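Local coordinates for protein Ddb_g0293866 (Dictyostelium discoideum, PDB 5LW6) that binds ADP-ribose through this macrodomain, one part of a longer protein that probably takes part in sensing DNA damage, at residues I213-L218 with H246-A251; K144-E149 with K161-M166; N79-Y84 with L96-E101; Q111-H116 with F125-I130; E149-W152 with K156-Q159. All coordinates share one frame; numbering follows the deposited sequence.

Contact 1. Residues I213-L218 with H246-A251; sequences IVILVL and HSLFNA
I215 and V217 meet L248 and A251 where strand 213-217, next to the outer strand 189-193 of the macrodomain's alpha/beta/alpha sandwich, is covered by the C-terminal helix 237-253. The helical segment runs nearly antiparallel to the strand, at 164°, and its axis passes 9.9 Å above it. All cross-contacts are between apolar side chains, and most of them converge on a single methyl. L248 has CG anti to its backbone N (chi1 176°), which carries CD1 down to the sheet. There CD1 is approached by both ends of the isoleucine fork, I215 CD1 and I215 CG2, each 4.1 Å from L248 CD1. V217 adds a third methyl from the next residue on this side of the strand, with V217 CG2 4.3 Å from L248 CD1. The leucine thus lies across the fork of I215 rather than end on to it. L56 and F58 of strand 55-59 also touch L248, spreading its contacts over more than one strand. The polar side of the helix is tied to other parts of the chain: H246 NE2 is hydrogen-bonded to E83, S247 OG to the carbonyl of G187, and the N250 amide to the backbone of G39 and K41. One helical turn beyond L248, the methyl of A251 closes the patch, A251 CB lying 4.4 Å from I215 CD1.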
# COMPACT_ATOMS: atom_id res chain seq x y z
N ILE A 213 2.80 -8.30 -8.41
CA ILE A 213 1.53 -7.62 -8.34
C ILE A 213 1.76 -6.19 -7.91
O ILE A 213 2.45 -5.95 -6.95
CB ILE A 213 0.54 -8.32 -7.33
CG1 ILE A 213 0.24 -9.76 -7.70
CG2 ILE A 213 -0.74 -7.46 -7.14
CD1 ILE A 213 -0.08 -10.58 -6.49
N VAL A 214 1.19 -5.24 -8.63
CA VAL A 214 1.12 -3.81 -8.26
C VAL A 214 -0.31 -3.49 -7.78
O VAL A 214 -1.26 -3.87 -8.43
CB VAL A 214 1.53 -2.87 -9.46
CG1 VAL A 214 1.24 -1.42 -9.10
CG2 VAL A 214 2.99 -3.09 -9.82
N ILE A 215 -0.43 -2.90 -6.65
CA ILE A 215 -1.73 -2.66 -6.05
C ILE A 215 -1.91 -1.14 -5.95
O ILE A 215 -1.12 -0.40 -5.36
CB ILE A 215 -1.80 -3.26 -4.62
CG1 ILE A 215 -1.50 -4.75 -4.60
CG2 ILE A 215 -3.13 -2.89 -3.95
CD1 ILE A 215 -1.33 -5.34 -3.20
N LEU A 216 -2.99 -0.65 -6.56
CA LEU A 216 -3.28 0.74 -6.51
C LEU A 216 -4.19 0.94 -5.30
O LEU A 216 -5.19 0.29 -5.18
CB LEU A 216 -4.08 1.09 -7.80
CG LEU A 216 -3.35 0.83 -9.12
CD1 LEU A 216 -4.16 1.41 -10.25
CD2 LEU A 216 -2.02 1.50 -9.22
N VAL A 217 -3.83 1.87 -4.43
CA VAL A 217 -4.44 2.01 -3.11
C VAL A 217 -5.15 3.36 -3.09
O VAL A 217 -4.51 4.36 -3.25
CB VAL A 217 -3.30 2.03 -2.05
CG1 VAL A 217 -3.86 2.33 -0.69
CG2 VAL A 217 -2.55 0.70 -2.06
N LEU A 218 -6.45 3.40 -2.88
CA LEU A 218 -7.19 4.64 -2.93
C LEU A 218 -7.45 5.12 -1.47
O LEU A 218 -8.50 4.90 -0.87
CB LEU A 218 -8.48 4.45 -3.74
CG LEU A 218 -8.29 4.67 -5.23
CD1 LEU A 218 -7.39 3.64 -5.85
CD2 LEU A 218 -9.64 4.64 -5.90
N HIS A 246 -7.46 -2.30 5.64
CA HIS A 246 -8.15 -3.60 5.56
C HIS A 246 -8.20 -4.15 4.16
O HIS A 246 -7.92 -5.29 3.94
CB HIS A 246 -9.55 -3.50 6.17
CG HIS A 246 -9.54 -3.41 7.66
ND1 HIS A 246 -10.50 -2.71 8.38
CD2 HIS A 246 -8.73 -3.97 8.58
CE1 HIS A 246 -10.23 -2.80 9.68
NE2 HIS A 246 -9.18 -3.60 9.83
N SER A 247 -8.58 -3.32 3.19
CA SER A 247 -8.59 -3.71 1.80
C SER A 247 -7.23 -4.15 1.31
O SER A 247 -7.09 -5.15 0.55
CB SER A 247 -9.03 -2.51 0.97
OG SER A 247 -10.38 -2.32 1.26
N LEU A 248 -6.20 -3.40 1.66
CA LEU A 248 -4.85 -3.75 1.27
C LEU A 248 -4.47 -5.12 1.79
O LEU A 248 -3.91 -5.95 1.08
CB LEU A 248 -3.93 -2.64 1.75
CG LEU A 248 -2.45 -2.88 1.52
CD1 LEU A 248 -2.15 -3.03 0.03
CD2 LEU A 248 -1.67 -1.71 2.12
N PHE A 249 -4.70 -5.36 3.08
CA PHE A 249 -4.31 -6.61 3.67
C PHE A 249 -5.22 -7.73 3.23
O PHE A 249 -4.77 -8.86 3.09
CB PHE A 249 -4.25 -6.50 5.20
CG PHE A 249 -3.18 -5.57 5.70
CD1 PHE A 249 -1.92 -5.48 5.05
CD2 PHE A 249 -3.39 -4.79 6.75
CE1 PHE A 249 -0.94 -4.59 5.49
CE2 PHE A 249 -2.40 -3.90 7.21
CZ PHE A 249 -1.19 -3.81 6.59
N ASN A 250 -6.45 -7.42 2.88
CA ASN A 250 -7.29 -8.43 2.26
C ASN A 250 -6.71 -8.87 0.90
O ASN A 250 -6.70 -10.06 0.60
CB ASN A 250 -8.71 -7.91 2.02
CG ASN A 250 -9.48 -7.78 3.29
OD1 ASN A 250 -9.09 -8.27 4.33
ND2 ASN A 250 -10.65 -7.14 3.20
N ALA A 251 -6.20 -7.94 0.12
CA ALA A 251 -5.56 -8.27 -1.13
C ALA A 251 -4.34 -9.14 -0.88
O ALA A 251 -4.05 -10.08 -1.62
CB ALA A 251 -5.19 -7.04 -1.88

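Contact 2. Residues K144-E149 with K161-M166; sequences KLFATE and KQLYEM
L163 sends its two methyls to two residues of one strand, CD2 to T148 and CD1 to F146. The tighter meeting is tip to tip: L163 CD2 comes within 3.6 Å of T148 CG2 and 3.8 Å of T148 CB. T148 OG1 lies anti to its own backbone N (chi1 -173°), which puts CG2 between the backbone N and the carbonyl carbon and turns the methyl to the helix. The other branch of L163 passes alongside the phenylalanine, the two side chains pointing in opposite directions, with L163 CD1 4.2 Å from F146 CE1 and oblique to the ring. These contacts join strand 145-149 to helix 161-167, on the face of the macrodomain sheet opposite helix 237-253. A147, between the two contact residues, points away from this helix and touches V217 and F58 instead. Farther out, L205 of helix 204-207 packs on L163, while A57 and the ring of F139 adjoin F146. The threonine hydroxyl has a weak hydrogen bond from N160 ND2, just ahead of the helix, which gives OG1 a polar partner beside the leucine. With all three touching residues buried and the closest contacts between carbon groups, T148 OG1 also lying beside L163 CD2, cohesion here comes from dispersion and exclusion of water; the polar end of T148 is served by the chain leading into the helix.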
# COMPACT_ATOMS: atom_id res chain seq x y z
N LYS A 144 7.07 -9.18 -3.27
CA LYS A 144 6.33 -9.62 -4.41
C LYS A 144 5.12 -8.77 -4.76
O LYS A 144 4.64 -8.81 -5.93
CB LYS A 144 5.95 -11.10 -4.25
CG LYS A 144 7.17 -11.97 -4.35
CD LYS A 144 6.73 -13.43 -4.44
CE LYS A 144 7.93 -14.41 -4.25
NZ LYS A 144 8.59 -14.42 -5.56
N LEU A 145 4.63 -8.00 -3.78
CA LEU A 145 3.50 -7.13 -3.96
C LEU A 145 3.97 -5.68 -3.64
O LEU A 145 4.62 -5.44 -2.66
CB LEU A 145 2.28 -7.45 -3.09
CG LEU A 145 1.68 -8.86 -3.31
CD1 LEU A 145 2.46 -9.77 -2.42
CD2 LEU A 145 0.19 -8.88 -2.96
N PHE A 146 3.66 -4.77 -4.55
CA PHE A 146 4.10 -3.38 -4.43
C PHE A 146 2.86 -2.50 -4.53
O PHE A 146 2.19 -2.54 -5.55
CB PHE A 146 5.10 -3.02 -5.52
CG PHE A 146 5.72 -1.65 -5.33
CD1 PHE A 146 5.08 -0.51 -5.80
CD2 PHE A 146 6.86 -1.50 -4.63
CE1 PHE A 146 5.60 0.76 -5.60
CE2 PHE A 146 7.42 -0.26 -4.44
CZ PHE A 146 6.81 0.88 -4.86
N ALA A 147 2.58 -1.73 -3.48
CA ALA A 147 1.39 -0.87 -3.39
C ALA A 147 1.80 0.56 -3.65
O ALA A 147 2.87 1.04 -3.15
CB ALA A 147 0.76 -0.96 -2.06
N THR A 148 0.93 1.27 -4.37
CA THR A 148 1.08 2.69 -4.67
C THR A 148 -0.24 3.42 -4.48
O THR A 148 -1.28 2.90 -4.82
CB THR A 148 1.62 2.86 -6.13
OG1 THR A 148 1.94 4.23 -6.39
CG2 THR A 148 0.68 2.36 -7.17
N GLU A 149 -0.18 4.67 -4.02
CA GLU A 149 -1.42 5.46 -3.87
C GLU A 149 -1.90 5.88 -5.25
O GLU A 149 -1.09 6.13 -6.15
CB GLU A 149 -1.17 6.68 -3.06
CG GLU A 149 -0.82 6.29 -1.62
CD GLU A 149 -0.71 7.48 -0.64
OE1 GLU A 149 -1.04 8.68 -0.98
OE2 GLU A 149 -0.19 7.23 0.45
N LYS A 161 4.69 8.63 -10.99
CA LYS A 161 5.23 8.70 -12.34
C LYS A 161 6.33 7.71 -12.60
O LYS A 161 6.35 7.03 -13.61
CB LYS A 161 5.74 10.16 -12.54
CG LYS A 161 6.41 10.44 -13.88
CD LYS A 161 6.82 11.91 -13.91
CE LYS A 161 7.22 12.41 -15.32
NZ LYS A 161 8.27 11.58 -15.92
N GLN A 162 7.23 7.56 -11.64
CA GLN A 162 8.45 6.70 -11.87
C GLN A 162 8.08 5.25 -11.98
O GLN A 162 8.52 4.57 -12.88
CB GLN A 162 9.46 6.92 -10.76
CG GLN A 162 10.68 6.06 -10.80
CD GLN A 162 11.52 6.31 -12.05
OE1 GLN A 162 11.80 7.45 -12.43
NE2 GLN A 162 11.85 5.23 -12.73
N LEU A 163 7.18 4.82 -11.09
CA LEU A 163 6.59 3.50 -11.20
C LEU A 163 5.96 3.24 -12.57
O LEU A 163 6.25 2.24 -13.19
CB LEU A 163 5.61 3.27 -10.07
CG LEU A 163 4.81 1.98 -10.13
CD1 LEU A 163 5.66 0.74 -9.79
CD2 LEU A 163 3.60 2.11 -9.23
N TYR A 164 5.13 4.16 -13.02
CA TYR A 164 4.40 4.01 -14.28
C TYR A 164 5.36 3.99 -15.47
O TYR A 164 5.16 3.18 -16.34
CB TYR A 164 3.35 5.11 -14.44
CG TYR A 164 2.03 4.73 -13.80
CD1 TYR A 164 1.86 4.65 -12.42
CD2 TYR A 164 0.94 4.34 -14.57
CE1 TYR A 164 0.66 4.25 -11.88
CE2 TYR A 164 -0.24 3.94 -14.02
CZ TYR A 164 -0.40 3.88 -12.67
OH TYR A 164 -1.57 3.41 -12.10
N GLU A 165 6.45 4.78 -15.42
CA GLU A 165 7.44 4.71 -16.50
C GLU A 165 8.10 3.36 -16.60
O GLU A 165 8.33 2.84 -17.68
CB GLU A 165 8.41 5.83 -16.31
CG GLU A 165 7.64 7.03 -16.78
CD GLU A 165 8.25 8.38 -16.54
OE1 GLU A 165 7.45 9.32 -16.69
OE2 GLU A 165 9.45 8.54 -16.23
N MSE A 166 8.27 2.73 -15.46
CA MSE A 166 8.85 1.45 -15.38
C MSE A 166 7.93 0.34 -15.86
O MSE A 166 8.41 -0.64 -16.27
CB MSE A 166 9.30 1.21 -13.92
CG MSE A 166 10.39 2.20 -13.53
SE MSE A 166 10.63 2.09 -11.54
CE MSE A 166 11.76 0.48 -11.56

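Contact 3. Residues N79-Y84 with L96-E101; sequences NAISEY and LKMMVE
I81 and L96, their CA atoms 8.7 Å apart, mark the nearest approach of two segments running almost exactly antiparallel, at 171°, with axes 11.7 Å apart. They belong to the beta-alpha-beta crossover in which helix 70-87 links the parallel strands 55-59 and 95-101. I81 divides its contacts between two strand residues that face the helix. Its CG1 is anti to the carbonyl carbon (chi1 -76°), which leaves CG2 anti to the backbone N; CG2 goes to L96, and CD1, on the CG1 branch, to M98. I81 CG2 touches L96 CD1 at 4.2 Å, the two side chains sliding past each other in opposite directions. The longer branch goes to the next inward-facing residue, M98, a selenomethionine introduced by labelling. Y84, one helical turn after I81, reaches the same methyl from the next turn of the helix: Y84 CD2 is 4.2 Å from L96 CD1, which stands oblique to the tyrosine ring. The polar end of that ring is held elsewhere, by a hydrogen bond from Y84 OH to D253 OD1, and the ring stacks with F249 of the C-terminal helix. L252 of that helix also touches L96 and Y84, while F58 lies against I81. Farther along the strand, M98 extends through its first two torsions (chi1 -175°) toward the helix, and I81 CD1 meets its selenium, M98 SE, at 4.2 Å.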
# COMPACT_ATOMS: atom_id res chain seq x y z
N ASN A 79 -2.11 0.30 14.35
CA ASN A 79 -3.11 -0.59 14.84
C ASN A 79 -3.53 -1.63 13.77
O ASN A 79 -3.73 -2.81 14.09
CB ASN A 79 -4.30 0.20 15.44
CG ASN A 79 -4.04 0.67 16.91
OD1 ASN A 79 -4.70 1.60 17.39
ND2 ASN A 79 -3.09 0.05 17.62
N ALA A 80 -3.71 -1.23 12.51
CA ALA A 80 -4.14 -2.11 11.47
C ALA A 80 -3.04 -3.16 11.22
O ALA A 80 -3.31 -4.35 11.00
CB ALA A 80 -4.43 -1.35 10.19
N ILE A 81 -1.78 -2.71 11.27
CA ILE A 81 -0.66 -3.57 10.99
C ILE A 81 -0.58 -4.64 12.08
O ILE A 81 -0.37 -5.84 11.81
CB ILE A 81 0.68 -2.77 10.87
CG1 ILE A 81 0.71 -2.03 9.48
CG2 ILE A 81 1.93 -3.68 10.96
CD1 ILE A 81 1.69 -0.87 9.41
N SER A 82 -0.71 -4.19 13.31
CA SER A 82 -0.65 -5.09 14.44
C SER A 82 -1.82 -6.07 14.43
O SER A 82 -1.65 -7.25 14.73
CB SER A 82 -0.44 -4.33 15.78
OG SER A 82 -0.33 -5.30 16.79
N GLU A 83 -3.02 -5.62 14.03
CA GLU A 83 -4.16 -6.46 13.92
C GLU A 83 -3.91 -7.61 12.92
O GLU A 83 -4.16 -8.79 13.23
CB GLU A 83 -5.38 -5.66 13.52
CG GLU A 83 -6.69 -6.42 13.37
CD GLU A 83 -7.84 -5.54 12.87
OE1 GLU A 83 -7.64 -4.85 11.83
OE2 GLU A 83 -8.95 -5.51 13.50
N TYR A 84 -3.40 -7.25 11.76
CA TYR A 84 -3.09 -8.23 10.72
C TYR A 84 -1.99 -9.18 11.20
O TYR A 84 -2.15 -10.43 11.13
CB TYR A 84 -2.66 -7.46 9.48
CG TYR A 84 -2.26 -8.39 8.30
CD1 TYR A 84 -3.25 -8.96 7.49
CD2 TYR A 84 -0.95 -8.72 8.05
CE1 TYR A 84 -2.90 -9.80 6.43
CE2 TYR A 84 -0.59 -9.57 7.01
CZ TYR A 84 -1.56 -10.13 6.22
OH TYR A 84 -1.11 -11.00 5.23
N LEU A 96 6.25 -7.31 5.75
CA LEU A 96 5.61 -6.00 5.51
C LEU A 96 6.68 -4.94 5.57
O LEU A 96 7.48 -4.89 6.56
CB LEU A 96 4.51 -5.71 6.54
CG LEU A 96 3.31 -6.64 6.60
CD1 LEU A 96 2.30 -6.17 7.64
CD2 LEU A 96 2.67 -6.80 5.26
N LYS A 97 6.80 -4.14 4.52
CA LYS A 97 7.76 -3.06 4.46
C LYS A 97 7.03 -1.81 4.15
O LYS A 97 6.51 -1.64 3.04
CB LYS A 97 8.85 -3.30 3.42
CG LYS A 97 9.60 -4.61 3.74
CD LYS A 97 10.93 -4.71 3.01
CE LYS A 97 11.66 -6.01 3.39
NZ LYS A 97 12.86 -6.13 2.52
N MSE A 98 7.01 -0.91 5.12
CA MSE A 98 6.26 0.31 4.93
C MSE A 98 7.23 1.39 4.57
O MSE A 98 8.17 1.70 5.28
CB MSE A 98 5.44 0.72 6.11
CG MSE A 98 4.58 1.93 5.85
SE MSE A 98 3.42 2.36 7.40
CE MSE A 98 4.76 3.17 8.34
N MSE A 99 6.98 2.06 3.47
CA MSE A 99 7.88 3.05 2.94
C MSE A 99 7.43 4.41 3.42
O MSE A 99 6.33 4.83 3.15
CB MSE A 99 7.81 3.02 1.39
CG MSE A 99 8.22 1.61 0.91
SE MSE A 99 8.13 1.40 -1.03
CE MSE A 99 6.11 1.27 -1.21
N VAL A 100 8.28 5.13 4.10
CA VAL A 100 7.99 6.43 4.68
C VAL A 100 8.91 7.51 4.08
O VAL A 100 10.14 7.36 4.06
CB VAL A 100 8.11 6.39 6.25
CG1 VAL A 100 7.93 7.76 6.85
CG2 VAL A 100 7.21 5.33 6.87
N GLU A 101 8.34 8.61 3.60
CA GLU A 101 9.16 9.65 3.01
C GLU A 101 10.00 10.33 4.11
O GLU A 101 9.60 10.42 5.28
CB GLU A 101 8.31 10.61 2.20
CG GLU A 101 7.73 9.94 0.94
CD GLU A 101 6.79 10.84 0.14
OE1 GLU A 101 6.84 12.08 0.36
OE2 GLU A 101 5.95 10.30 -0.64

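Contact 4. Residues Q111-H116 with F125-I130; sequences QSFKKH and FEIIKI
One residue before F113, whose ring meets F125 and I127, the carbonyl oxygen of S112 is gripped twice by H116. S112 O accepts from H116 ND1 at 2.9 Å and from the helical H116 N at 3.1 Å, the two donors reaching it from opposite faces of the carbonyl plane. The imidazole bond is bent, with 146° at the hydrogen, and ND1 stands well above that plane; together the bonds fasten the histidine ring over the last turn of helix 107-116. This helix is the crossover of a beta-alpha-beta unit whose strands are 95-101 and 125-130, the latter at the sheet's outer edge. Across the contact the interaction is apolar and centred on F113. Its CG is anti to the carbonyl carbon (chi1 -80°), directing the ring down to the strand. There F113 and F125 cross at about a right angle, with F113 CD2 4.1 Å from F125 CE2 and each of these atoms oblique to the other ring. W121, in the intervening loop, touches F113, and its ring meets that of F125; its NE1 is also hydrogen-bonded to the F125 carbonyl. M98 and A78 also touch F113. I127 supplies a CH-pi contact: its CD1 lies over one face of the F113 ring, 4.1 Å from the centroid and 4.0 Å from F113 CD1.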
# COMPACT_ATOMS: atom_id res chain seq x y z
N GLN A 111 8.96 5.83 17.58
CA GLN A 111 8.49 5.62 18.98
C GLN A 111 6.97 5.42 19.08
O GLN A 111 6.50 4.66 19.87
CB GLN A 111 8.90 6.81 19.89
CG GLN A 111 10.36 6.83 20.24
CD GLN A 111 10.73 8.04 21.10
OE1 GLN A 111 9.99 9.04 21.18
NE2 GLN A 111 11.88 7.94 21.77
N SER A 112 6.21 6.12 18.24
CA SER A 112 4.77 6.04 18.25
C SER A 112 4.36 4.66 17.80
O SER A 112 3.46 4.05 18.40
CB SER A 112 4.13 7.05 17.30
OG SER A 112 2.74 7.11 17.57
N PHE A 113 4.98 4.16 16.72
CA PHE A 113 4.76 2.81 16.34
C PHE A 113 5.09 1.85 17.47
O PHE A 113 4.29 0.93 17.76
CB PHE A 113 5.47 2.37 15.02
CG PHE A 113 4.72 2.80 13.80
CD1 PHE A 113 4.88 4.04 13.32
CD2 PHE A 113 3.93 1.95 13.10
CE1 PHE A 113 4.20 4.49 12.17
CE2 PHE A 113 3.19 2.37 12.00
CZ PHE A 113 3.31 3.64 11.52
N LYS A 114 6.24 2.03 18.10
CA LYS A 114 6.63 1.15 19.19
C LYS A 114 5.61 1.12 20.30
O LYS A 114 5.30 0.04 20.83
CB LYS A 114 7.93 1.62 19.84
CG LYS A 114 9.18 1.29 19.11
CD LYS A 114 10.42 1.74 19.93
CE LYS A 114 11.74 1.48 19.19
NZ LYS A 114 12.90 1.87 20.03
N LYS A 115 5.00 2.25 20.57
CA LYS A 115 4.02 2.37 21.62
C LYS A 115 2.76 1.57 21.27
O LYS A 115 2.25 0.81 22.09
CB LYS A 115 3.71 3.84 21.85
CG LYS A 115 2.58 4.14 22.79
CD LYS A 115 2.11 5.62 22.69
CE LYS A 115 1.22 5.99 23.91
NZ LYS A 115 0.46 7.30 23.93
N HIS A 116 2.31 1.67 20.02
CA HIS A 116 1.17 0.87 19.57
C HIS A 116 1.41 -0.60 19.50
O HIS A 116 0.49 -1.36 19.50
CB HIS A 116 0.67 1.42 18.20
CG HIS A 116 -0.01 2.73 18.33
ND1 HIS A 116 0.62 3.94 18.15
CD2 HIS A 116 -1.28 3.01 18.70
CE1 HIS A 116 -0.23 4.92 18.43
NE2 HIS A 116 -1.37 4.38 18.77
N PHE A 125 7.74 -6.83 10.32
CA PHE A 125 7.40 -5.47 9.89
C PHE A 125 8.58 -4.56 9.95
O PHE A 125 9.30 -4.53 10.99
CB PHE A 125 6.33 -4.92 10.78
CG PHE A 125 6.00 -3.51 10.50
CD1 PHE A 125 5.60 -3.11 9.24
CD2 PHE A 125 6.11 -2.56 11.50
CE1 PHE A 125 5.31 -1.76 9.01
CE2 PHE A 125 5.80 -1.24 11.29
CZ PHE A 125 5.42 -0.85 10.02
N GLU A 126 8.88 -3.89 8.84
CA GLU A 126 9.96 -2.88 8.82
C GLU A 126 9.48 -1.59 8.21
O GLU A 126 8.58 -1.60 7.34
CB GLU A 126 11.11 -3.34 7.93
CG GLU A 126 11.72 -4.62 8.39
CD GLU A 126 12.90 -5.09 7.52
OE1 GLU A 126 13.12 -4.53 6.39
OE2 GLU A 126 13.59 -6.05 8.00
N ILE A 127 10.07 -0.50 8.67
CA ILE A 127 9.85 0.83 8.05
C ILE A 127 11.06 1.19 7.31
O ILE A 127 12.17 1.14 7.87
CB ILE A 127 9.51 1.88 9.13
CG1 ILE A 127 8.13 1.60 9.71
CG2 ILE A 127 9.59 3.27 8.56
CD1 ILE A 127 7.66 2.51 10.81
N ILE A 128 10.93 1.60 6.07
CA ILE A 128 12.03 1.92 5.17
C ILE A 128 11.87 3.38 4.79
O ILE A 128 10.78 3.77 4.31
CB ILE A 128 11.90 1.14 3.84
CG1 ILE A 128 11.82 -0.35 4.14
CG2 ILE A 128 13.00 1.49 2.83
CD1 ILE A 128 12.96 -0.87 4.97
N LYS A 129 12.91 4.17 5.01
CA LYS A 129 12.90 5.59 4.67
C LYS A 129 13.23 5.76 3.21
O LYS A 129 14.19 5.13 2.75
CB LYS A 129 13.97 6.30 5.53
CG LYS A 129 14.02 7.81 5.33
CD LYS A 129 14.98 8.52 6.29
CE LYS A 129 16.43 8.20 6.02
NZ LYS A 129 17.26 8.89 7.06
N ILE A 130 12.41 6.49 2.45
CA ILE A 130 12.70 6.79 1.07
C ILE A 130 12.75 8.31 0.91
O ILE A 130 12.12 9.04 1.68
CB ILE A 130 11.66 6.11 0.11
CG1 ILE A 130 10.22 6.61 0.38
CG2 ILE A 130 11.77 4.59 0.27
CD1 ILE A 130 9.25 6.39 -0.76

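Contact 5. Residues E149-W152 with K156-Q159; sequences ESTW and KTPQ
T151 and T157 adopt matching side-chain torsions, chi1 73° and 81°, each placing OG1 between backbone N and carbonyl carbon and swinging CG2 to the side of the N. This brings the two methyls together, T151 CG2 4.4 Å from T157 CG2. The pair spans the loop that leads from strand 145-149 to helix 161-167, on the edge of the macrodomain where the parallel strands end; in this fold the ligand cleft is formed by loops along that edge, although no ligand identifies the role of this one. T157 CG2 also lies 4.5 Å from S150 CA, so one methyl covers the chain as it leaves the sheet. The apolar touch is light, and a water adds the polar link between the two arms. Within the second arm, Q159 N makes a weak hydrogen bond to T157 OG1 at 3.1 Å, with only 125° at the hydrogen, and T157 N is bonded to N160 OD1 just ahead of the helix. Other partners fix the loop to its surroundings: S150 is backbone-bonded to V217, K156 N to the carboxylate of E173, and the side chain of Q159 to K226 NZ. T157 OG1 therefore has a partner on each arm, reaching the first through the bridging water, which donates to E149 O and lies 2.7 Å from both E149 O and T157 OG1.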
# COMPACT_ATOMS: atom_id res chain seq x y z
N GLU A 149 -0.18 4.67 -4.02
CA GLU A 149 -1.42 5.46 -3.87
C GLU A 149 -1.90 5.88 -5.25
O GLU A 149 -1.09 6.13 -6.15
CB GLU A 149 -1.17 6.68 -3.06
CG GLU A 149 -0.82 6.29 -1.62
CD GLU A 149 -0.71 7.48 -0.64
OE1 GLU A 149 -1.04 8.68 -0.98
OE2 GLU A 149 -0.19 7.23 0.45
N SER A 150 -3.19 5.89 -5.42
CA SER A 150 -3.82 6.28 -6.67
C SER A 150 -5.08 7.10 -6.39
O SER A 150 -5.34 7.54 -5.25
CB SER A 150 -4.11 5.01 -7.49
OG SER A 150 -4.59 5.32 -8.80
N THR A 151 -5.85 7.36 -7.43
CA THR A 151 -7.10 8.11 -7.26
C THR A 151 -8.18 7.33 -7.98
O THR A 151 -7.91 6.27 -8.59
CB THR A 151 -7.00 9.54 -7.89
OG1 THR A 151 -7.04 9.42 -9.33
CG2 THR A 151 -5.76 10.31 -7.48
N TRP A 152 -9.40 7.86 -7.96
CA TRP A 152 -10.52 7.14 -8.53
C TRP A 152 -10.25 6.75 -10.00
O TRP A 152 -10.77 5.70 -10.50
CB TRP A 152 -11.86 7.92 -8.35
CG TRP A 152 -11.99 9.07 -9.22
CD1 TRP A 152 -11.54 10.30 -8.99
CD2 TRP A 152 -12.57 9.08 -10.55
NE1 TRP A 152 -11.78 11.10 -10.10
CE2 TRP A 152 -12.44 10.36 -11.04
CE3 TRP A 152 -13.18 8.12 -11.34
CZ2 TRP A 152 -12.91 10.73 -12.31
CZ3 TRP A 152 -13.64 8.49 -12.61
CH2 TRP A 152 -13.51 9.79 -13.05
N LYS A 156 -1.94 7.03 -13.90
CA LYS A 156 -0.69 7.68 -13.43
C LYS A 156 -0.90 8.98 -12.71
O LYS A 156 -1.71 9.83 -13.16
CB LYS A 156 0.19 7.90 -14.63
CG LYS A 156 1.51 8.53 -14.24
CD LYS A 156 2.37 8.69 -15.48
CE LYS A 156 2.31 10.11 -15.96
NZ LYS A 156 2.59 10.08 -17.42
N THR A 157 -0.24 9.15 -11.57
CA THR A 157 -0.26 10.45 -10.91
C THR A 157 1.15 11.02 -10.91
O THR A 157 2.08 10.25 -11.15
CB THR A 157 -0.74 10.37 -9.43
OG1 THR A 157 0.33 9.97 -8.60
CG2 THR A 157 -1.85 9.41 -9.23
N PRO A 158 1.32 12.33 -10.60
CA PRO A 158 2.68 12.83 -10.55
C PRO A 158 3.53 12.15 -9.46
O PRO A 158 4.78 12.09 -9.57
CB PRO A 158 2.49 14.32 -10.24
CG PRO A 158 1.14 14.62 -10.72
CD PRO A 158 0.34 13.42 -10.36
N GLN A 159 2.87 11.65 -8.41
CA GLN A 159 3.58 10.97 -7.32
C GLN A 159 4.01 9.54 -7.59
O GLN A 159 4.80 8.98 -6.81
CB GLN A 159 2.70 10.99 -6.08
CG GLN A 159 2.68 12.36 -5.42
CD GLN A 159 1.89 13.41 -6.19
OE1 GLN A 159 0.79 13.19 -6.68
NE2 GLN A 159 2.48 14.56 -6.31
O HOH W 1 0.31 8.37 -6.39

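Overall arrangement
Along the chain the order is contact 3, contact 4, contacts 2 and 5, which share E149, then contact 1. Four rest on one mixed sheet. Helices 70-87, 107-116 and 237-253 (contacts 3, 4 and 1) cover one face, and helix 161-167 (contact 2) lies on the other. Contacts 3 and 4, centres about 8 Å apart, are joined by backbone bonds between strands 95-101 and 125-130. Contacts 1 and 2, centres about 12 Å apart, share neighbouring strands 145-149 and 213-217. Contact 5 continues from that pair into the loop, its centre about 24 Å from that of contact 4. Contacts 1 to 4 hold both helical layers to the sheet; contact 5 shapes the loop before helix 161-167.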